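Tight junction protein ZO-3 (Homo sapiens, PDB 3KFV) is a MAGUK-family scaffolding protein that links tight-junction membrane proteins such as claudins and occludin to the actin cytoskeleton, here represented by its SH3 and guanylate kinase-like domains. Local coordinates at residues A[277-280]-A[281-285]; A[284-287]-A[288-292]. One frame throughout, in Å; residues are numbered along the deposited sequence.

Contact 1 (A[277-280]-A[281-285]); sequences DTWY and QELKA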
loop_
_atom_site.group_PDB
_atom_site.type_symbol
_atom_site.label_atom_id
_atom_site.label_comp_id
_atom_site.label_asym_id
_atom_site.label_seq_id
_atom_site.Cartn_x
_atom_site.Cartn_y
_atom_site.Cartn_z
ATOM N N ASP A 277 3.389 4.422 -25.862
ATOM C CA ASP A 277 4.085 3.731 -24.778
ATOM C C ASP A 277 4.401 4.628 -23.578
ATOM O O ASP A 277 5.134 4.230 -22.678
ATOM C CB ASP A 277 5.385 3.109 -25.300
ATOM C CG ASP A 277 6.505 4.137 -25.489
ATOM O OD1 ASP A 277 6.228 5.355 -25.546
ATOM O OD2 ASP A 277 7.676 3.720 -25.587
ATOM N N THR A 278 3.850 5.833 -23.561
ATOM C CA THR A 278 4.225 6.802 -22.540
ATOM C C THR A 278 3.894 6.341 -21.112
ATOM O O THR A 278 4.772 6.334 -20.247
ATOM C CB THR A 278 3.654 8.208 -22.853
ATOM O OG1 THR A 278 4.400 8.785 -23.935
ATOM C CG2 THR A 278 3.762 9.123 -21.647
ATOM N N TRP A 279 2.649 5.942 -20.865
ATOM C CA TRP A 279 2.255 5.499 -19.523
ATOM C C TRP A 279 3.088 4.313 -19.052
ATOM O O TRP A 279 3.373 4.176 -17.863
ATOM C CB TRP A 279 0.769 5.144 -19.465
ATOM C CG TRP A 279 0.377 3.953 -20.297
ATOM C CD1 TRP A 279 -0.144 3.973 -21.558
ATOM C CD2 TRP A 279 0.463 2.570 -19.922
ATOM N NE1 TRP A 279 -0.387 2.692 -21.992
ATOM C CE2 TRP A 279 -0.025 1.811 -21.006
ATOM C CE3 TRP A 279 0.905 1.900 -18.776
ATOM C CZ2 TRP A 279 -0.084 0.415 -20.979
ATOM C CZ3 TRP A 279 0.846 0.510 -18.751
ATOM C CH2 TRP A 279 0.356 -0.215 -19.846
ATOM N N TYR A 280 3.468 3.459 -19.996
ATOM C CA TYR A 280 4.289 2.297 -19.703
ATOM C C TYR A 280 5.712 2.719 -19.351
ATOM O O TYR A 280 6.344 2.125 -18.478
ATOM C CB TYR A 280 4.302 1.348 -20.900
ATOM C CG TYR A 280 5.070 0.075 -20.647
ATOM C CD1 TYR A 280 4.554 -0.910 -19.815
ATOM C CD2 TYR A 280 6.310 -0.144 -21.237
ATOM C CE1 TYR A 280 5.252 -2.076 -19.576
ATOM C CE2 TYR A 280 7.016 -1.304 -21.003
ATOM C CZ TYR A 280 6.481 -2.268 -20.172
ATOM O OH TYR A 280 7.177 -3.432 -19.927
ATOM N N GLN A 281 6.208 3.745 -20.040
ATOM C CA GLN A 281 7.526 4.308 -19.754
ATOM C C GLN A 281 7.573 4.900 -18.344
ATOM O O GLN A 281 8.418 4.520 -17.525
ATOM C CB GLN A 281 7.892 5.380 -20.783
ATOM C CG GLN A 281 8.107 4.847 -22.199
ATOM C CD GLN A 281 9.313 3.928 -22.311
ATOM O OE1 GLN A 281 9.172 2.728 -22.555
ATOM N NE2 GLN A 281 10.502 4.487 -22.129
ATOM N N GLU A 282 6.663 5.830 -18.068
ATOM C CA GLU A 282 6.529 6.399 -16.732
ATOM C C GLU A 282 6.384 5.306 -15.680
ATOM O O GLU A 282 6.969 5.392 -14.601
ATOM C CB GLU A 282 5.356 7.381 -16.675
ATOM C CG GLU A 282 5.782 8.829 -16.914
ATOM C CD GLU A 282 4.666 9.718 -17.463
ATOM O OE1 GLU A 282 3.538 9.701 -16.916
ATOM O OE2 GLU A 282 4.934 10.456 -18.440
ATOM N N LEU A 283 5.618 4.268 -15.999
ATOM C CA LEU A 283 5.464 3.156 -15.071
ATOM C C LEU A 283 6.829 2.623 -14.674
ATOM O O LEU A 283 7.174 2.613 -13.497
ATOM C CB LEU A 283 4.614 2.039 -15.677
ATOM C CG LEU A 283 4.461 0.751 -14.856
ATOM C CD1 LEU A 283 4.020 1.032 -13.424
ATOM C CD2 LEU A 283 3.497 -0.215 -15.529
ATOM N N LYS A 284 7.609 2.201 -15.664
ATOM C CA LYS A 284 8.896 1.558 -15.409
ATOM C C LYS A 284 9.831 2.440 -14.591
ATOM O O LYS A 284 10.548 1.958 -13.719
ATOM C CB LYS A 284 9.559 1.137 -16.722
ATOM C CG LYS A 284 8.991 -0.140 -17.317
ATOM C CD LYS A 284 9.844 -0.639 -18.474
ATOM C CE LYS A 284 9.780 0.306 -19.660
ATOM N NZ LYS A 284 10.714 -0.097 -20.742
ATOM N N ALA A 285 9.809 3.738 -14.875
ATOM C CA ALA A 285 10.640 4.695 -14.154
ATOM C C ALA A 285 10.179 4.824 -12.699
ATOM O O ALA A 285 10.994 4.927 -11.777
ATOM C CB ALA A 285 10.608 6.044 -14.853
#
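Across the Tyr-280 ring runs the aliphatic chain of Lys-284, one turn later: CG lies 4.3 Å above one face, displaced toward the rim, and CE, meeting the ring obliquely, approaches CE2 to 3.5 Å. The Trp-279 ring has the CB of Tyr-280 over one face, also near the rim, while at its edge CD2 of Leu-283 stands 4.2 Å from CZ3. With CG anti to the backbone N (chi1 -177°), the tyrosine lies alongside the next turn, where both its hydroxyl and the Lys-284 ammonium reach Glu-165, one by a hydrogen bond, the other by a salt bridge. Residues 278-285 form the first turns of helix 278-290 in the guanylate kinase-like domain, where Trp-279 also meets Phe-225 edge-to-face. A leucine in place of Tyr-280 would probably leave Glu-165 without its hydroxyl partner and the lysine methylenes without a ring to lie against. Asp-277 occupies the N-cap position, but its side chain makes no capping bond; its carboxylate packs by contact against Gln-281, whose CG is 3.6 Å from OD2, the carboxylate and amide planes only 18° apart. Regular backbone bonds begin here, from Gln-281 N to Asp-277 O and from Glu-282 N to Thr-278 O.

Contact 2 (A[284-287]-A[288-292]); sequences KAII and REQQT
Arg-288 can be followed outward, back over the preceding turn toward Lys-284. Its CB lies 3.8 Å from Lys-284 O, and CG, at 3.6 Å, stays beside the same carbonyl. From CG to NE the chain is extended, carrying the guanidinium back along the helix until NH1 lies 3.7 Å from Lys-284 O and beside Lys-284 CB. That oxygen, oblique to the guanidinium, accepts its hydrogen bond from Arg-288 N. CG anti to the carbonyl carbon (chi1 -69°) starts the chain on this backward course. The two positive ends do not meet: NH2 is 5.2 Å from Lys-284 NZ, whose charge is probably offset by its salt bridge to Glu-165. This last part of helix 278-290 packs against the parallel sheet of the guanylate kinase-like domain, with Ile-286 on strand 268-272 and Ile-287 on His-200 of strand 200-203. Ile-286 and Gln-290 lie side by side, Ile-286 CG2 in van der Waals contact with Gln-290 NE2 at 4.0 Å; the buried Gln-290 amide is hydrogen-bonded through OE1 to Thr-267 OG1. Along the backbone, the bond from Gln-291 N to Ile-287 O is weak. At the same end, Glu-289 O accepts two bonds from Thr-292, from N and from OG1, the hydroxyl in the carbonyl plane at 2.8 Å. The Gln-291 amide is hydrogen-bonded at both ends, OE1 to Arg-146 N and NE2 to Phe-144 O.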
loop_
_atom_site.group_PDB
_atom_site.type_symbol
_atom_site.label_atom_id
_atom_site.label_comp_id
_atom_site.label_asym_id
_atom_site.label_seq_id
_atom_site.Cartn_x
_atom_site.Cartn_y
_atom_site.Cartn_z
ATOM N N LYS A 284 7.609 2.201 -15.664
ATOM C CA LYS A 284 8.896 1.558 -15.409
ATOM C C LYS A 284 9.831 2.440 -14.591
ATOM O O LYS A 284 10.548 1.958 -13.719
ATOM C CB LYS A 284 9.559 1.137 -16.722
ATOM C CG LYS A 284 8.991 -0.140 -17.317
ATOM C CD LYS A 284 9.844 -0.639 -18.474
ATOM C CE LYS A 284 9.780 0.306 -19.660
ATOM N NZ LYS A 284 10.714 -0.097 -20.742
ATOM N N ALA A 285 9.809 3.738 -14.875
ATOM C CA ALA A 285 10.640 4.695 -14.154
ATOM C C ALA A 285 10.179 4.824 -12.699
ATOM O O ALA A 285 10.994 4.927 -11.777
ATOM C CB ALA A 285 10.608 6.044 -14.853
ATOM N N ILE A 286 8.865 4.808 -12.498
ATOM C CA ILE A 286 8.297 4.936 -11.168
ATOM C C ILE A 286 8.605 3.731 -10.275
ATOM O O ILE A 286 8.807 3.880 -9.070
ATOM C CB ILE A 286 6.783 5.190 -11.237
ATOM C CG1 ILE A 286 6.521 6.639 -11.650
ATOM C CG2 ILE A 286 6.114 4.870 -9.908
ATOM C CD1 ILE A 286 5.067 6.962 -11.865
ATOM N N ILE A 287 8.650 2.539 -10.855
ATOM C CA ILE A 287 8.983 1.353 -10.078
ATOM C C ILE A 287 10.444 1.388 -9.614
ATOM O O ILE A 287 10.742 1.151 -8.447
ATOM C CB ILE A 287 8.736 0.070 -10.877
ATOM C CG1 ILE A 287 7.257 -0.058 -11.236
ATOM C CG2 ILE A 287 9.204 -1.145 -10.095
ATOM C CD1 ILE A 287 6.946 -1.261 -12.121
ATOM N N ARG A 288 11.355 1.691 -10.533
ATOM C CA ARG A 288 12.777 1.743 -10.202
ATOM C C ARG A 288 13.111 2.878 -9.240
ATOM O O ARG A 288 14.089 2.802 -8.499
ATOM C CB ARG A 288 13.627 1.883 -11.464
ATOM C CG ARG A 288 13.629 0.665 -12.344
ATOM C CD ARG A 288 14.608 0.843 -13.488
ATOM N NE ARG A 288 14.406 -0.158 -14.528
ATOM C CZ ARG A 288 13.811 0.084 -15.691
ATOM N NH1 ARG A 288 13.363 1.303 -15.979
ATOM N NH2 ARG A 288 13.673 -0.899 -16.571
ATOM N N GLU A 289 12.311 3.935 -9.262
ATOM C CA GLU A 289 12.548 5.069 -8.382
ATOM C C GLU A 289 12.099 4.753 -6.971
ATOM O O GLU A 289 12.893 4.762 -6.035
ATOM C CB GLU A 289 11.789 6.289 -8.880
ATOM C CG GLU A 289 11.955 7.510 -8.011
ATOM C CD GLU A 289 10.929 8.576 -8.346
ATOM O OE1 GLU A 289 9.730 8.376 -8.016
ATOM O OE2 GLU A 289 11.317 9.608 -8.949
ATOM N N GLN A 290 10.811 4.467 -6.829
ATOM C CA GLN A 290 10.225 4.223 -5.518
ATOM C C GLN A 290 10.845 3.015 -4.833
ATOM O O GLN A 290 10.698 2.844 -3.629
ATOM C CB GLN A 290 8.700 4.104 -5.616
ATOM C CG GLN A 290 8.053 5.378 -6.135
ATOM C CD GLN A 290 6.577 5.469 -5.817
ATOM O OE1 GLN A 290 6.010 4.578 -5.183
ATOM N NE2 GLN A 290 5.940 6.551 -6.257
ATOM N N GLN A 291 11.565 2.199 -5.596
ATOM C CA GLN A 291 12.285 1.059 -5.031
ATOM C C GLN A 291 13.479 1.511 -4.196
ATOM O O GLN A 291 13.976 0.764 -3.351
ATOM C CB GLN A 291 12.761 0.116 -6.136
ATOM C CG GLN A 291 13.797 -0.895 -5.680
ATOM C CD GLN A 291 13.234 -1.871 -4.688
ATOM O OE1 GLN A 291 12.084 -2.279 -4.803
ATOM N NE2 GLN A 291 14.037 -2.254 -3.697
ATOM N N THR A 292 13.939 2.736 -4.435
ATOM C CA THR A 292 15.065 3.280 -3.685
ATOM C C THR A 292 14.600 4.117 -2.484
ATOM O O THR A 292 15.396 4.426 -1.592
ATOM C CB THR A 292 15.998 4.128 -4.580
ATOM O OG1 THR A 292 15.355 5.368 -4.913
ATOM C CG2 THR A 292 16.371 3.373 -5.863
#

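In the fold
Followed from the N terminus, the chain passes through the SH3 part and the parallel sheet before helix 278-290, which holds both contacts. Each contact closes only a helical turn, so neither encloses a long loop; they follow one another, overlapping at Lys-284 and Ala-285, with centres about 11 Å apart. Contact 1 opens the helix just after strand 268-272 and packs it against helix 155-165 and strands 221-227 and 268-272, with Trp-279 reaching helix 230-240. Contact 2 brings it to its C-terminal end, near strand 200-203 and the segment around Phe-144 and Arg-146. From there the chain enters strand 294-298, which pairs with strand 134-141 in the antiparallel sheet that also contains the SH3 strands.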